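Local coordinates for protein lysozyme (Penaeus vannamei, PDB 6UKC) that probably hydrolyses the beta-1,4 linkages of peptidoglycan and chitodextrins as a bacteriolytic C-type lysozyme of shrimp innate immunity, at residues I27-C32 and L126-M130; K9-A13 and Y129-C133. All blocks are in the same frame, centred on the assembly; numbering follows the deposited sequence.

Contact 1: residues I27-C32 and L126-M130; sequences IKNWVC and LDQYM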
ATOM      1  N   ILE A  27       3.522 -10.428   0.654  1.00 16.55           N
ATOM      2  CA  ILE A  27       2.242 -10.488  -0.118  1.00 16.46           C
ATOM      3  C   ILE A  27       1.061 -10.432   0.868  1.00 17.54           C
ATOM      4  O   ILE A  27       0.203  -9.508   0.731  1.00 17.38           O
ATOM      5  CB  ILE A  27       2.168 -11.702  -1.059  1.00 16.52           C
ATOM      6  CG1 ILE A  27       3.095 -11.528  -2.271  1.00 16.76           C
ATOM      7  CG2 ILE A  27       0.732 -11.967  -1.500  1.00 16.71           C
ATOM      8  CD1 ILE A  27       3.351 -12.804  -3.036  1.00 16.32           C
ATOM      9  N   LYS A  28       1.029 -11.319   1.872  1.00 18.76           N
ATOM     10  CA  LYS A  28      -0.160 -11.381   2.777  1.00 19.28           C
ATOM     11  C   LYS A  28      -0.378  -9.998   3.405  1.00 18.14           C
ATOM     12  O   LYS A  28      -1.556  -9.581   3.561  1.00 18.02           O
ATOM     13  CB  LYS A  28      -0.016 -12.487   3.826  1.00 19.65           C
ATOM     14  CG  LYS A  28       1.081 -12.291   4.860  1.00 20.49           C
ATOM     15  CD  LYS A  28       1.363 -13.569   5.607  1.00 20.75           C
ATOM     16  CE  LYS A  28       2.133 -13.368   6.894  1.00 20.84           C
ATOM     17  NZ  LYS A  28       2.425 -14.692   7.510  1.00 21.84           N
ATOM     18  N   ASN A  29       0.714  -9.291   3.717  1.00 17.14           N
ATOM     19  CA  ASN A  29       0.640  -7.947   4.338  1.00 16.48           C
ATOM     20  C   ASN A  29       0.143  -6.935   3.294  1.00 16.78           C
ATOM     21  O   ASN A  29      -0.705  -6.097   3.661  1.00 16.18           O
ATOM     22  CB  ASN A  29       1.956  -7.560   5.011  1.00 17.51           C
ATOM     23  CG  ASN A  29       2.099  -8.183   6.387  1.00 17.42           C
ATOM     24  OD1 ASN A  29       1.285  -7.922   7.256  1.00 16.69           O
ATOM     25  ND2 ASN A  29       3.083  -9.052   6.579  1.00 18.03           N
ATOM     26  N   TRP A  30       0.650  -6.954   2.054  1.00 16.71           N
ATOM     27  CA  TRP A  30       0.242  -5.898   1.086  1.00 16.82           C
ATOM     28  C   TRP A  30      -1.222  -6.139   0.680  1.00 17.15           C
ATOM     29  O   TRP A  30      -2.003  -5.151   0.604  1.00 18.31           O
ATOM     30  CB  TRP A  30       1.201  -5.788  -0.119  1.00 16.88           C
ATOM     31  CG  TRP A  30       2.553  -5.218   0.193  1.00 17.03           C
ATOM     32  CD1 TRP A  30       3.755  -5.765  -0.165  1.00 18.20           C
ATOM     33  CD2 TRP A  30       2.867  -3.975   0.867  1.00 17.67           C
ATOM     34  NE1 TRP A  30       4.792  -4.973   0.261  1.00 18.92           N
ATOM     35  CE2 TRP A  30       4.282  -3.868   0.900  1.00 17.70           C
ATOM     36  CE3 TRP A  30       2.109  -2.950   1.454  1.00 16.88           C
ATOM     37  CZ2 TRP A  30       4.941  -2.793   1.492  1.00 17.09           C
ATOM     38  CZ3 TRP A  30       2.760  -1.895   2.059  1.00 16.94           C
ATOM     39  CH2 TRP A  30       4.156  -1.811   2.064  1.00 17.69           C
ATOM     40  N   VAL A  31      -1.619  -7.395   0.460  1.00 16.62           N
ATOM     41  CA  VAL A  31      -3.033  -7.718   0.087  1.00 16.10           C
ATOM     42  C   VAL A  31      -3.993  -7.172   1.166  1.00 16.17           C
ATOM     43  O   VAL A  31      -5.022  -6.478   0.825  1.00 15.71           O
ATOM     44  CB  VAL A  31      -3.198  -9.233  -0.124  1.00 15.51           C
ATOM     45  CG1 VAL A  31      -4.654  -9.645  -0.239  1.00 14.96           C
ATOM     46  CG2 VAL A  31      -2.404  -9.719  -1.337  1.00 15.31           C
ATOM     47  N   CYS A  32      -3.705  -7.482   2.430  1.00 16.69           N
ATOM     48  CA  CYS A  32      -4.555  -7.078   3.577  1.00 16.72           C
ATOM     49  C   CYS A  32      -4.661  -5.542   3.606  1.00 16.58           C
ATOM     50  O   CYS A  32      -5.830  -5.013   3.736  1.00 14.77           O
ATOM     51  CB  CYS A  32      -4.019  -7.605   4.898  1.00 16.85           C
ATOM     52  SG  CYS A  32      -5.193  -7.349   6.249  1.00 17.84           S
ATOM     53  N   LEU A 126      -2.637 -14.027   8.767  1.00 17.62           N
ATOM     54  CA  LEU A 126      -2.824 -13.563   7.378  1.00 19.24           C
ATOM     55  C   LEU A 126      -2.582 -14.745   6.445  1.00 20.03           C
ATOM     56  O   LEU A 126      -2.791 -14.564   5.256  1.00 19.12           O
ATOM     57  CB  LEU A 126      -1.888 -12.385   7.085  1.00 18.48           C
ATOM     58  CG  LEU A 126      -2.124 -11.147   7.939  1.00 17.53           C
ATOM     59  CD1 LEU A 126      -1.089 -10.073   7.666  1.00 18.01           C
ATOM     60  CD2 LEU A 126      -3.518 -10.584   7.731  1.00 18.19           C
ATOM     61  N   ASP A 127      -2.151 -15.896   6.981  1.00 21.66           N
ATOM     62  CA  ASP A 127      -2.112 -17.172   6.219  1.00 20.97           C
ATOM     63  C   ASP A 127      -3.542 -17.697   6.072  1.00 20.67           C
ATOM     64  O   ASP A 127      -3.941 -17.993   4.927  1.00 21.24           O
ATOM     65  CB  ASP A 127      -1.081 -18.118   6.817  1.00 22.38           C
ATOM     66  CG  ASP A 127       0.325 -17.649   6.478  1.00 23.77           C
ATOM     67  OD1 ASP A 127       0.601 -17.412   5.275  1.00 24.65           O
ATOM     68  OD2 ASP A 127       1.103 -17.455   7.414  1.00 25.18           O
ATOM     69  N   GLN A 128      -4.327 -17.708   7.150  1.00 18.85           N
ATOM     70  CA  GLN A 128      -5.792 -17.961   7.051  1.00 18.79           C
ATOM     71  C   GLN A 128      -6.433 -16.968   6.061  1.00 18.13           C
ATOM     72  O   GLN A 128      -7.130 -17.416   5.122  1.00 17.83           O
ATOM     73  CB  GLN A 128      -6.464 -17.879   8.421  1.00 17.97           C
ATOM     74  CG  GLN A 128      -7.946 -18.214   8.332  1.00 18.75           C
ATOM     75  CD  GLN A 128      -8.251 -19.628   7.874  1.00 17.94           C
ATOM     76  OE1 GLN A 128      -7.535 -20.586   8.133  1.00 18.15           O
ATOM     77  NE2 GLN A 128      -9.393 -19.788   7.247  1.00 18.84           N
ATOM     78  N   TYR A 129      -6.196 -15.671   6.247  1.00 17.63           N
ATOM     79  CA  TYR A 129      -6.761 -14.582   5.405  1.00 19.19           C
ATOM     80  C   TYR A 129      -6.476 -14.862   3.917  1.00 19.67           C
ATOM     81  O   TYR A 129      -7.400 -14.670   3.070  1.00 20.72           O
ATOM     82  CB  TYR A 129      -6.238 -13.227   5.908  1.00 19.13           C
ATOM     83  CG  TYR A 129      -6.463 -12.072   4.978  1.00 18.64           C
ATOM     84  CD1 TYR A 129      -7.676 -11.399   4.960  1.00 18.94           C
ATOM     85  CD2 TYR A 129      -5.462 -11.644   4.116  1.00 19.55           C
ATOM     86  CE1 TYR A 129      -7.901 -10.331   4.101  1.00 18.69           C
ATOM     87  CE2 TYR A 129      -5.680 -10.588   3.237  1.00 18.88           C
ATOM     88  CZ  TYR A 129      -6.904  -9.937   3.225  1.00 17.91           C
ATOM     89  OH  TYR A 129      -7.143  -8.902   2.378  1.00 18.04           O
ATOM     90  N   MET A 130      -5.264 -15.344   3.598  1.00 19.49           N
ATOM     91  CA  MET A 130      -4.826 -15.640   2.208  1.00 20.42           C
ATOM     92  C   MET A 130      -5.276 -17.042   1.756  1.00 22.09           C
ATOM     93  O   MET A 130      -5.054 -17.382   0.540  1.00 21.93           O
ATOM     94  CB  MET A 130      -3.302 -15.534   2.096  1.00 20.95           C
ATOM     95  CG  MET A 130      -2.772 -14.117   2.213  1.00 21.22           C
ATOM     96  SD  MET A 130      -3.526 -12.984   1.013  1.00 22.33           S
ATOM     97  CE  MET A 130      -3.179 -13.865  -0.505  1.00 22.10           C
TER
HETATM   98  O   HOH W   1       0.191 -14.322   9.488  1.00 13.91           O
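Lys28 and Asp127 form a salt bridge at the solvent-facing end of a helix-helix crossing in the alpha-helical part of this C-type (GH22) lysozyme. NZ of Lys28 lies 3.1 Å from OD2 of Asp127 and meets it from above the carboxylate plane, 44° out of it. The same ammonium gives a hydrogen to water 1, 3.0 Å from NZ, which also accepts from the backbone N of Leu126 in the first turn of helix 126-134; Asp25 makes a long, weak ion pair with the same NZ. Lys28 CG sits between its own backbone N and carbonyl carbon (chi1 67°), and from there the extended chain runs across Leu126 at about a right angle, CG 3.7 Å from Leu126 CB. The two leucine methyls part company: CD1 packs against OD1 of Asn29, a residue whose ND2 is hydrogen-bonded to the backbone O of Asp25, while CD2 rests on the sulfur of Cys32. That sulfur, disulfide-bonded to Cys121, stands over one face of the Tyr129 ring, 4.5 Å from the centroid, a Cys sulfur-aromatic contact. Tyr129 OH comes close to Cys32 CA but is hydrogen-bonded to the Glu35 carboxylate, farther along helix 24-38. The helix segments cross at 68° with axes 9.6 Å apart. Deeper in, Met130, bent at chi2 and chi3, lays its CG against Lys28 CB and meets Val31 tip to tip, SD 3.7 Å from CG1.

Contact 2: residues K9-A13 and Y129-C133; sequences KCEFA and YMAEC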
ATOM      1  N   LYS A   9      -8.769  -9.721  -5.003  1.00 19.79           N
ATOM      2  CA  LYS A   9      -7.787  -9.989  -3.915  1.00 19.32           C
ATOM      3  C   LYS A   9      -6.733 -11.017  -4.379  1.00 18.38           C
ATOM      4  O   LYS A   9      -5.532 -10.747  -4.263  1.00 17.10           O
ATOM      5  CB  LYS A   9      -8.559 -10.452  -2.676  1.00 18.70           C
ATOM      6  CG  LYS A   9      -7.717 -10.992  -1.537  1.00 18.99           C
ATOM      7  CD  LYS A   9      -8.570 -11.567  -0.428  1.00 19.15           C
ATOM      8  CE  LYS A   9      -7.778 -12.391   0.565  1.00 19.32           C
ATOM      9  NZ  LYS A   9      -8.625 -12.803   1.709  1.00 20.19           N
ATOM     10  N   CYS A  10      -7.166 -12.182  -4.847  1.00 18.97           N
ATOM     11  CA  CYS A  10      -6.280 -13.272  -5.341  1.00 18.42           C
ATOM     12  C   CYS A  10      -5.562 -12.805  -6.610  1.00 18.22           C
ATOM     13  O   CYS A  10      -4.375 -13.125  -6.751  1.00 20.22           O
ATOM     14  CB  CYS A  10      -7.069 -14.555  -5.563  1.00 17.74           C
ATOM     15  SG  CYS A  10      -7.860 -15.115  -4.035  1.00 19.51           S
ATOM     16  N   GLU A  11      -6.220 -12.034  -7.471  1.00 18.47           N
ATOM     17  CA  GLU A  11      -5.566 -11.451  -8.676  1.00 18.31           C
ATOM     18  C   GLU A  11      -4.401 -10.548  -8.251  1.00 18.16           C
ATOM     19  O   GLU A  11      -3.310 -10.590  -8.845  1.00 18.47           O
ATOM     20  CB  GLU A  11      -6.592 -10.650  -9.455  1.00 18.45           C
ATOM     21  CG  GLU A  11      -6.054 -10.120 -10.770  1.00 20.38           C
ATOM     22  CD  GLU A  11      -6.907  -9.021 -11.374  1.00 20.02           C
ATOM     23  OE1 GLU A  11      -6.455  -8.401 -12.316  1.00 21.43           O
ATOM     24  OE2 GLU A  11      -8.030  -8.803 -10.887  1.00 22.33           O
ATOM     25  N   PHE A  12      -4.627  -9.742  -7.234  1.00 18.43           N
ATOM     26  CA  PHE A  12      -3.609  -8.832  -6.676  1.00 18.67           C
ATOM     27  C   PHE A  12      -2.506  -9.672  -6.029  1.00 20.05           C
ATOM     28  O   PHE A  12      -1.307  -9.351  -6.281  1.00 20.23           O
ATOM     29  CB  PHE A  12      -4.244  -7.849  -5.702  1.00 17.62           C
ATOM     30  CG  PHE A  12      -3.303  -6.792  -5.201  1.00 17.47           C
ATOM     31  CD1 PHE A  12      -2.649  -5.952  -6.083  1.00 17.24           C
ATOM     32  CD2 PHE A  12      -3.056  -6.658  -3.851  1.00 17.04           C
ATOM     33  CE1 PHE A  12      -1.785  -4.979  -5.619  1.00 16.96           C
ATOM     34  CE2 PHE A  12      -2.173  -5.696  -3.394  1.00 17.05           C
ATOM     35  CZ  PHE A  12      -1.544  -4.858  -4.275  1.00 16.17           C
ATOM     36  N   ALA A  13      -2.870 -10.703  -5.247  1.00 20.79           N
ATOM     37  CA  ALA A  13      -1.864 -11.619  -4.641  1.00 21.01           C
ATOM     38  C   ALA A  13      -0.983 -12.241  -5.736  1.00 20.18           C
ATOM     39  O   ALA A  13       0.268 -12.196  -5.572  1.00 20.57           O
ATOM     40  CB  ALA A  13      -2.523 -12.690  -3.796  1.00 20.94           C
ATOM     41  N   TYR A 129      -6.196 -15.671   6.247  1.00 17.63           N
ATOM     42  CA  TYR A 129      -6.761 -14.582   5.405  1.00 19.19           C
ATOM     43  C   TYR A 129      -6.476 -14.862   3.917  1.00 19.67           C
ATOM     44  O   TYR A 129      -7.400 -14.670   3.070  1.00 20.72           O
ATOM     45  CB  TYR A 129      -6.238 -13.227   5.908  1.00 19.13           C
ATOM     46  CG  TYR A 129      -6.463 -12.072   4.978  1.00 18.64           C
ATOM     47  CD1 TYR A 129      -7.676 -11.399   4.960  1.00 18.94           C
ATOM     48  CD2 TYR A 129      -5.462 -11.644   4.116  1.00 19.55           C
ATOM     49  CE1 TYR A 129      -7.901 -10.331   4.101  1.00 18.69           C
ATOM     50  CE2 TYR A 129      -5.680 -10.588   3.237  1.00 18.88           C
ATOM     51  CZ  TYR A 129      -6.904  -9.937   3.225  1.00 17.91           C
ATOM     52  OH  TYR A 129      -7.143  -8.902   2.378  1.00 18.04           O
ATOM     53  N   MET A 130      -5.264 -15.344   3.598  1.00 19.49           N
ATOM     54  CA  MET A 130      -4.826 -15.640   2.208  1.00 20.42           C
ATOM     55  C   MET A 130      -5.276 -17.042   1.756  1.00 22.09           C
ATOM     56  O   MET A 130      -5.054 -17.382   0.540  1.00 21.93           O
ATOM     57  CB  MET A 130      -3.302 -15.534   2.096  1.00 20.95           C
ATOM     58  CG  MET A 130      -2.772 -14.117   2.213  1.00 21.22           C
ATOM     59  SD  MET A 130      -3.526 -12.984   1.013  1.00 22.33           S
ATOM     60  CE  MET A 130      -3.179 -13.865  -0.505  1.00 22.10           C
ATOM     61  N   ALA A 131      -5.897 -17.837   2.641  1.00 21.00           N
ATOM     62  CA  ALA A 131      -6.201 -19.258   2.353  1.00 22.10           C
ATOM     63  C   ALA A 131      -7.067 -19.367   1.086  1.00 23.05           C
ATOM     64  O   ALA A 131      -6.825 -20.283   0.279  1.00 25.07           O
ATOM     65  CB  ALA A 131      -6.836 -19.933   3.544  1.00 21.26           C
ATOM     66  N   GLU A 132      -8.024 -18.466   0.877  1.00 24.26           N
ATOM     67  CA  GLU A 132      -8.918 -18.557  -0.306  1.00 25.15           C
ATOM     68  C   GLU A 132      -8.104 -18.347  -1.585  1.00 24.62           C
ATOM     69  O   GLU A 132      -8.598 -18.793  -2.620  1.00 25.85           O
ATOM     70  CB  GLU A 132     -10.043 -17.531  -0.259  1.00 26.97           C
ATOM     71  CG  GLU A 132      -9.552 -16.131  -0.550  1.00 29.07           C
ATOM     72  CD  GLU A 132     -10.688 -15.158  -0.753  1.00 29.74           C
ATOM     73  OE1 GLU A 132     -10.828 -14.249   0.096  1.00 30.93           O
ATOM     74  OE2 GLU A 132     -11.443 -15.337  -1.735  1.00 30.50           O
ATOM     75  N   CYS A 133      -6.933 -17.686  -1.528  1.00 23.44           N
ATOM     76  CA  CYS A 133      -6.040 -17.511  -2.715  1.00 23.73           C
ATOM     77  C   CYS A 133      -4.963 -18.599  -2.788  1.00 24.64           C
ATOM     78  O   CYS A 133      -4.676 -19.056  -3.902  1.00 25.97           O
ATOM     79  CB  CYS A 133      -5.327 -16.170  -2.717  1.00 21.37           C
ATOM     80  SG  CYS A 133      -6.457 -14.769  -2.614  1.00 19.29           S
TER
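Lys9 reaches from the first turn of helix 9-20 into a pocket formed by Tyr129, Met130, Glu132 and Cys133, a knob-into-hole fit between two helix segments that cross at nearly a right angle. Its CG is anti to the backbone N (chi1 170°) and every later torsion is also extended, which carries NZ straight across the interface. There the ammonium has three partners. It donates to the backbone O of Tyr129, with NZ and O 2.6 Å apart, from 36° above the carbonyl plane. It also forms a salt bridge with Glu132, NZ standing 3.1 Å from OE1 on the anti side of the carboxylate. Finally it lies over one face of the Tyr129 ring in a cation-pi contact, NZ 3.6 Å from the centroid, while the neighbouring CE adds a CH-pi contact over the same face. Glu132 reaches the lysine through a CG held between its own N and carbonyl carbon, and that CG also lies 4.0 Å from the sulfur of Cys10.

Cys10 follows, disulfide-bonded to Cys133 with SG to SG at 2.0 Å and a chi3 of -81°. The CA atoms of these two cysteines are 5.0 Å apart, the closest CA pair across the two segments. One turn on from Lys9, the methyl of Ala13 meets the terminal methyl of Met130, CB to CE 3.6 Å, on the buried side of the contact. The disulfide thus ties helix 126-134 covalently to the start of helix 9-20, beside a lysine whose positive charge is probably stabilised jointly by a carboxylate, a carbonyl oxygen and an aromatic face.

Overall arrangement
Contacts 1 and 2 lie on the same side of the molecule, their centres 7 Å apart, and both use helix 126-134. Tyr129 and Met130 belong to both: each reaches helix 24-38 in contact 1 and helix 9-20 in contact 2. The two partner helices, consecutive in the chain, also touch directly, Val31 CG1 lying 3.6 Å from Lys9 CG and Val31 CG2 3.8 Å from Ala13 CA, so three helices close around one cluster. Only the disulfide of contact 2 joins its two segments; that of contact 1 leads from Cys32 out to helix 115-121. A glycerol, probably from the crystallisation liquor, lies about 5 Å from the Ile27 side chain, at the edge of contact 1.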